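Local coordinates for protein agmatine N-acetyltransferase (Drosophila melanogaster, PDB 7CIW) that transfers the acetyl group of acetyl-CoA to the primary amine of agmatine, and probably acylates arylalkylamines such as dopamine and serotonin as well, at residues Cys62-Ala65 and Arg70-Ala73; Leu186-His191 and Ile200-Pro205. The protein carries 1 engineered substitution. All blocks are in the same frame, centred on the assembly; numbering follows the deposited sequence.

Interaction 1 of 2, residues Cys62-Ala65 and Arg70-Ala73; sequences CFVA and RIVA
Ala65 meets Val72 and Ala73 through its backbone and its methyl, and the packing is closest here. Ala65 N donates to Ala73 O at 2.9 Å, approaching from above the carbonyl plane, off the lone pairs. Its own carbonyl takes the N-H of Val72, Val72 N lying 2.8 Å from Ala65 O in a nearly straight bond (172°). On the side where helix 142-156 packs, Ala65 CB touches Ala73 CB and Val72 CG2, each at 4.0 Å. Strands 62-67 and 70-80 form a beta hairpin in the central sheet of the GNAT fold; their short segments run at 105° to each other, so contact concentrates at this end, and Phe63 turns its ring to Leu146 and Arg153 of the helix. On the opposite face, under helix 19-30, Val64 CG1 and Ile71 CG2 meet obliquely at 3.9 Å; Ile71 CG2 is anti to its backbone N (chi1 of CG1 -64°), which sets it against the valine. An alanine in place of this isoleucine removes the branches that meet Val64 CG1 and is likely to open a gap there and beside Phe25. Beyond the partly exposed Ile71 the solvent side begins, where Arg70 forms a salt bridge with Asp134.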
ATOM      1  N   CYS A  62      -1.463 -11.023   2.038  1.00 12.98           N
ATOM      2  CA  CYS A  62      -1.084 -10.600   0.699  1.00 14.48           C
ATOM      3  C   CYS A  62      -1.814 -11.487  -0.298  1.00 15.49           C
ATOM      4  O   CYS A  62      -1.824 -12.713  -0.136  1.00 15.31           O
ATOM      5  CB  CYS A  62       0.423 -10.719   0.519  1.00 17.11           C
ATOM      6  SG  CYS A  62       1.334  -9.566   1.549  1.00 17.91           S
ATOM      7  N   PHE A  63      -2.462 -10.875  -1.295  1.00 14.42           N
ATOM      8  CA  PHE A  63      -3.309 -11.613  -2.225  1.00 14.72           C
ATOM      9  C   PHE A  63      -3.020 -11.201  -3.659  1.00 13.89           C
ATOM     10  O   PHE A  63      -2.630 -10.066  -3.928  1.00 12.79           O
ATOM     11  CB  PHE A  63      -4.801 -11.400  -1.911  1.00 12.84           C
ATOM     12  CG  PHE A  63      -5.178 -11.822  -0.525  1.00 13.73           C
ATOM     13  CD1 PHE A  63      -5.583 -13.119  -0.270  1.00 16.80           C
ATOM     14  CD2 PHE A  63      -5.110 -10.925   0.523  1.00 14.70           C
ATOM     15  CE1 PHE A  63      -5.922 -13.516   1.017  1.00 19.24           C
ATOM     16  CE2 PHE A  63      -5.449 -11.311   1.807  1.00 19.19           C
ATOM     17  CZ  PHE A  63      -5.847 -12.612   2.053  1.00 18.89           C
ATOM     18  N   VAL A  64      -3.216 -12.147  -4.583  1.00 14.59           N
ATOM     19  CA  VAL A  64      -3.070 -11.873  -6.006  1.00 14.69           C
ATOM     20  C   VAL A  64      -4.298 -12.355  -6.759  1.00 15.60           C
ATOM     21  O   VAL A  64      -4.975 -13.304  -6.353  1.00 17.75           O
ATOM     22  CB  VAL A  64      -1.799 -12.520  -6.593  1.00 15.02           C
ATOM     23  CG1 VAL A  64      -0.557 -11.837  -6.033  1.00 14.79           C
ATOM     24  CG2 VAL A  64      -1.768 -14.027  -6.327  1.00 15.30           C
ATOM     25  N   ALA A  65      -4.574 -11.695  -7.877  1.00 14.46           N
ATOM     26  CA  ALA A  65      -5.534 -12.181  -8.859  1.00 14.21           C
ATOM     27  C   ALA A  65      -4.776 -12.858  -9.994  1.00 17.03           C
ATOM     28  O   ALA A  65      -3.814 -12.291 -10.527  1.00 16.88           O
ATOM     29  CB  ALA A  65      -6.395 -11.035  -9.398  1.00 15.12           C
ATOM     30  N   ARG A  70      -0.987 -16.314 -14.457  1.00 22.46           N
ATOM     31  CA  ARG A  70      -0.275 -15.042 -14.462  1.00 22.48           C
ATOM     32  C   ARG A  70      -0.930 -14.094 -13.466  1.00 19.39           C
ATOM     33  O   ARG A  70      -2.161 -13.971 -13.434  1.00 21.57           O
ATOM     34  CB  ARG A  70      -0.287 -14.439 -15.868  1.00 23.96           C
ATOM     35  CG  ARG A  70       0.256 -13.035 -15.988  1.00 30.86           C
ATOM     36  CD  ARG A  70       0.459 -12.661 -17.458  1.00 34.10           C
ATOM     37  NE  ARG A  70      -0.155 -11.378 -17.807  1.00 39.61           N
ATOM     38  CZ  ARG A  70       0.385 -10.496 -18.646  1.00 34.69           C
ATOM     39  NH1 ARG A  70       1.552 -10.755 -19.222  1.00 38.70           N
ATOM     40  NH2 ARG A  70      -0.239  -9.352 -18.907  1.00 36.89           N
ATOM     41  N   ILE A  71      -0.115 -13.426 -12.658  1.00 19.56           N
ATOM     42  CA  ILE A  71      -0.646 -12.426 -11.734  1.00 17.66           C
ATOM     43  C   ILE A  71      -1.029 -11.179 -12.519  1.00 20.76           C
ATOM     44  O   ILE A  71      -0.215 -10.631 -13.271  1.00 19.09           O
ATOM     45  CB  ILE A  71       0.376 -12.097 -10.633  1.00 16.72           C
ATOM     46  CG1 ILE A  71       0.648 -13.332  -9.779  1.00 14.91           C
ATOM     47  CG2 ILE A  71      -0.122 -10.919  -9.779  1.00 17.25           C
ATOM     48  CD1 ILE A  71       1.886 -13.199  -8.899  1.00 18.61           C
ATOM     49  N   VAL A  72      -2.275 -10.738 -12.353  1.00 16.81           N
ATOM     50  CA  VAL A  72      -2.770  -9.535 -13.011  1.00 17.32           C
ATOM     51  C   VAL A  72      -3.142  -8.444 -12.019  1.00 15.33           C
ATOM     52  O   VAL A  72      -3.457  -7.321 -12.441  1.00 15.57           O
ATOM     53  CB  VAL A  72      -3.966  -9.852 -13.941  1.00 17.62           C
ATOM     54  CG1 VAL A  72      -3.491 -10.708 -15.105  1.00 19.79           C
ATOM     55  CG2 VAL A  72      -5.078 -10.572 -13.188  1.00 17.20           C
ATOM     56  N   ALA A  73      -3.101  -8.726 -10.721  1.00 14.81           N
ATOM     57  CA  ALA A  73      -3.353  -7.715  -9.705  1.00 13.61           C
ATOM     58  C   ALA A  73      -2.813  -8.244  -8.383  1.00 13.58           C
ATOM     59  O   ALA A  73      -2.708  -9.455  -8.187  1.00 15.12           O
ATOM     60  CB  ALA A  73      -4.846  -7.379  -9.594  1.00 16.34           C
TER

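Interaction 2 of 2, residues Leu186-His191 and Ile200-Pro205; sequences LRYVDH and IRPPPP
Tyr188 and Pro202 make the closest apolar contact: the proline ring comes over one face of the phenol, its CG 3.3 Å from Tyr188 CD2 and 3.5 Å from Tyr188 CE2. Pro202 CD stands farther off, beyond the rim, 3.9 Å from Tyr188 CG and CD2, so the proline meets the aromatic ring with its CG corner and not flat against it. Ile200 approaches obliquely, with its CB 4.1 Å from Tyr188 CD1. Tyr188 CG lies anti to the carbonyl carbon (chi1 -64°), a setting that brings the ring alongside Ile200 and Pro202. Leu36 of helix 35-38 and Leu106 of helix 99-114 touch both Tyr188 and Ile200, extending the apolar cluster.

The polar link between the segments runs through one water. The water oxygen accepts from Ile200 N at 2.7 Å and can donate to Tyr188 O (2.9 Å) and His191 O (2.8 Å). Within 186-191, backbone bonds from Asp190 N to Arg187 O and from His191 N to Tyr188 O close the short 3-10 turn that follows strand 181-187. At the far end of the phenol, Tyr188 OH is hydrogen-bonded to Thr167 O.

Thr167 is a CoA-binding residue, so the tyrosine spans from the proline-rich connection between strands 181-187 and 208-215 to the cofactor site, in the C-terminal part of a GNAT acetyltransferase fold.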
ATOM      1  N   LEU A 186      -1.937  15.014   2.821  1.00 14.15           N
ATOM      2  CA  LEU A 186      -0.641  15.682   2.811  1.00 15.82           C
ATOM      3  C   LEU A 186      -0.272  15.954   1.364  1.00 13.42           C
ATOM      4  O   LEU A 186      -0.078  15.015   0.590  1.00 13.10           O
ATOM      5  CB  LEU A 186       0.425  14.830   3.499  1.00 14.90           C
ATOM      6  CG  LEU A 186       1.875  15.313   3.445  1.00 19.16           C
ATOM      7  CD1 LEU A 186       1.978  16.747   3.934  1.00 18.49           C
ATOM      8  CD2 LEU A 186       2.744  14.368   4.282  1.00 17.38           C
ATOM      9  N   ARG A 187      -0.169  17.235   0.999  1.00 13.91           N
ATOM     10  CA  ARG A 187       0.195  17.602  -0.361  1.00 16.76           C
ATOM     11  C   ARG A 187       1.687  17.426  -0.585  1.00 15.92           C
ATOM     12  O   ARG A 187       2.502  17.788   0.268  1.00 15.30           O
ATOM     13  CB  ARG A 187      -0.187  19.050  -0.656  1.00 17.62           C
ATOM     14  CG  ARG A 187      -1.668  19.327  -0.526  1.00 15.22           C
ATOM     15  CD  ARG A 187      -1.991  20.710  -1.087  1.00 26.08           C
ATOM     16  NE  ARG A 187      -2.709  20.604  -2.356  1.00 38.13           N
ATOM     17  CZ  ARG A 187      -2.157  20.781  -3.554  1.00 37.68           C
ATOM     18  NH1 ARG A 187      -0.869  21.082  -3.662  1.00 38.45           N
ATOM     19  NH2 ARG A 187      -2.893  20.654  -4.650  1.00 41.09           N
ATOM     20  N   TYR A 188       2.043  16.893  -1.754  1.00 13.74           N
ATOM     21  CA  TYR A 188       3.446  16.582  -2.004  1.00 13.69           C
ATOM     22  C   TYR A 188       4.305  17.834  -2.028  1.00 16.67           C
ATOM     23  O   TYR A 188       5.462  17.790  -1.594  1.00 15.56           O
ATOM     24  CB  TYR A 188       3.605  15.816  -3.317  1.00 14.45           C
ATOM     25  CG  TYR A 188       2.923  14.467  -3.279  1.00 14.62           C
ATOM     26  CD1 TYR A 188       3.277  13.523  -2.334  1.00 15.68           C
ATOM     27  CD2 TYR A 188       1.915  14.157  -4.173  1.00 14.46           C
ATOM     28  CE1 TYR A 188       2.656  12.297  -2.290  1.00 15.66           C
ATOM     29  CE2 TYR A 188       1.287  12.923  -4.137  1.00 15.09           C
ATOM     30  CZ  TYR A 188       1.664  12.005  -3.185  1.00 15.69           C
ATOM     31  OH  TYR A 188       1.050  10.772  -3.136  1.00 15.64           O
ATOM     32  N   VAL A 189       3.765  18.955  -2.516  1.00 15.74           N
ATOM     33  CA  VAL A 189       4.563  20.184  -2.541  1.00 17.05           C
ATOM     34  C   VAL A 189       4.875  20.697  -1.140  1.00 18.72           C
ATOM     35  O   VAL A 189       5.798  21.508  -0.976  1.00 19.36           O
ATOM     36  CB  VAL A 189       3.864  21.301  -3.333  1.00 20.00           C
ATOM     37  CG1 VAL A 189       3.735  20.925  -4.794  1.00 23.38           C
ATOM     38  CG2 VAL A 189       2.508  21.627  -2.732  1.00 18.02           C
ATOM     39  N   ASP A 190       4.115  20.276  -0.134  1.00 15.64           N
ATOM     40  CA  ASP A 190       4.296  20.725   1.241  1.00 14.86           C
ATOM     41  C   ASP A 190       5.306  19.888   2.012  1.00 18.05           C
ATOM     42  O   ASP A 190       5.617  20.234   3.156  1.00 20.42           O
ATOM     43  CB  ASP A 190       2.960  20.689   2.004  1.00 17.47           C
ATOM     44  CG  ASP A 190       1.940  21.688   1.469  1.00 21.71           C
ATOM     45  OD1 ASP A 190       2.344  22.687   0.828  1.00 21.04           O
ATOM     46  OD2 ASP A 190       0.728  21.482   1.722  1.00 20.10           O
ATOM     47  N   HIS A 191       5.812  18.788   1.441  1.00 15.79           N
ATOM     48  CA  HIS A 191       6.677  17.866   2.175  1.00 15.52           C
ATOM     49  C   HIS A 191       8.122  18.008   1.698  1.00 14.55           C
ATOM     50  O   HIS A 191       8.462  17.581   0.592  1.00 16.87           O
ATOM     51  CB  HIS A 191       6.205  16.416   2.046  1.00 16.97           C
ATOM     52  CG  HIS A 191       6.983  15.473   2.908  1.00 20.61           C
ATOM     53  ND1 HIS A 191       6.798  15.397   4.270  1.00 20.65           N
ATOM     54  CD2 HIS A 191       7.984  14.612   2.614  1.00 22.08           C
ATOM     55  CE1 HIS A 191       7.636  14.509   4.777  1.00 20.65           C
ATOM     56  NE2 HIS A 191       8.373  14.024   3.793  1.00 20.11           N
ATOM     57  N   ILE A 200       9.028  14.221  -2.743  1.00 22.82           N
ATOM     58  CA  ILE A 200       8.342  13.447  -3.769  1.00 21.59           C
ATOM     59  C   ILE A 200       7.820  14.411  -4.818  1.00 16.19           C
ATOM     60  O   ILE A 200       7.137  15.384  -4.479  1.00 18.04           O
ATOM     61  CB  ILE A 200       7.186  12.628  -3.175  1.00 21.60           C
ATOM     62  CG1 ILE A 200       7.575  12.042  -1.817  1.00 26.21           C
ATOM     63  CG2 ILE A 200       6.770  11.542  -4.142  1.00 20.98           C
ATOM     64  CD1 ILE A 200       8.409  10.799  -1.918  1.00 21.76           C
ATOM     65  N   ARG A 201       8.114  14.131  -6.095  1.00 18.30           N
ATOM     66  CA  ARG A 201       7.553  14.888  -7.215  1.00 17.19           C
ATOM     67  C   ARG A 201       6.849  13.934  -8.172  1.00 16.37           C
ATOM     68  O   ARG A 201       7.424  13.518  -9.188  1.00 17.26           O
ATOM     69  CB  ARG A 201       8.621  15.690  -7.955  1.00 21.13           C
ATOM     70  CG  ARG A 201       8.015  16.832  -8.775  1.00 29.94           C
ATOM     71  CD  ARG A 201       8.836  17.150 -10.017  1.00 28.22           C
ATOM     72  NE  ARG A 201       9.849  18.161  -9.746  1.00 32.40           N
ATOM     73  CZ  ARG A 201      10.949  18.320 -10.476  1.00 29.31           C
ATOM     74  NH1 ARG A 201      11.172  17.527 -11.517  1.00 24.67           N
ATOM     75  NH2 ARG A 201      11.826  19.268 -10.160  1.00 34.14           N
ATOM     76  N   PRO A 202       5.609  13.561  -7.881  1.00 20.22           N
ATOM     77  CA  PRO A 202       4.921  12.561  -8.699  1.00 20.27           C
ATOM     78  C   PRO A 202       4.195  13.207  -9.863  1.00 20.04           C
ATOM     79  O   PRO A 202       3.917  14.414  -9.843  1.00 20.21           O
ATOM     80  CB  PRO A 202       3.930  11.925  -7.713  1.00 20.00           C
ATOM     81  CG  PRO A 202       3.650  12.993  -6.746  1.00 21.71           C
ATOM     82  CD  PRO A 202       4.850  13.898  -6.666  1.00 20.40           C
ATOM     83  N   PRO A 203       3.860  12.428 -10.888  1.00 23.20           N
ATOM     84  CA  PRO A 203       3.084  12.964 -12.013  1.00 21.95           C
ATOM     85  C   PRO A 203       1.699  13.400 -11.569  1.00 27.17           C
ATOM     86  O   PRO A 203       1.038  12.691 -10.799  1.00 22.26           O
ATOM     87  CB  PRO A 203       2.995  11.776 -12.983  1.00 26.41           C
ATOM     88  CG  PRO A 203       4.058  10.826 -12.557  1.00 29.06           C
ATOM     89  CD  PRO A 203       4.240  11.021 -11.083  1.00 24.74           C
ATOM     90  N   PRO A 204       1.217  14.554 -12.024  1.00 27.46           N
ATOM     91  CA  PRO A 204      -0.212  14.828 -11.915  1.00 25.44           C
ATOM     92  C   PRO A 204      -1.005  13.712 -12.562  1.00 23.48           C
ATOM     93  O   PRO A 204      -0.518  13.035 -13.487  1.00 28.60           O
ATOM     94  CB  PRO A 204      -0.374  16.157 -12.667  1.00 26.99           C
ATOM     95  CG  PRO A 204       0.939  16.850 -12.445  1.00 21.88           C
ATOM     96  CD  PRO A 204       1.971  15.734 -12.491  1.00 25.42           C
ATOM     97  N   PRO A 205      -2.247  13.476 -12.110  1.00 21.96           N
ATOM     98  CA  PRO A 205      -3.064  14.275 -11.190  1.00 21.84           C
ATOM     99  C   PRO A 205      -2.819  14.018  -9.698  1.00 20.97           C
ATOM    100  O   PRO A 205      -3.600  14.486  -8.872  1.00 22.01           O
ATOM    101  CB  PRO A 205      -4.483  13.855 -11.568  1.00 25.00           C
ATOM    102  CG  PRO A 205      -4.327  12.397 -11.955  1.00 23.88           C
ATOM    103  CD  PRO A 205      -2.948  12.254 -12.552  1.00 24.27           C
TER
HETATM  104  O   HOH W   1       7.367  15.678  -1.183  1.00 21.41           O

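Interactions 1 and 2 both reach the same mixed sheet but lie on opposite sides of the chain's centre, their own centres 28 Å apart and their nearest atoms about 20 Å apart, with no direct touch. Bound coenzyme A relates them: the side chains of Ala73 in interaction 1 and Tyr188 in interaction 2 each come to about 7 Å from it. They differ toward the acetylagmatine product, which is about 7 Å from the side chain of Tyr188 but about 12 Å from that of Ala73. Thus 62-65 with 70-73 adjoins the cofactor side through Val133, whereas 186-191 with 200-205 lies nearer the product, beside Thr167.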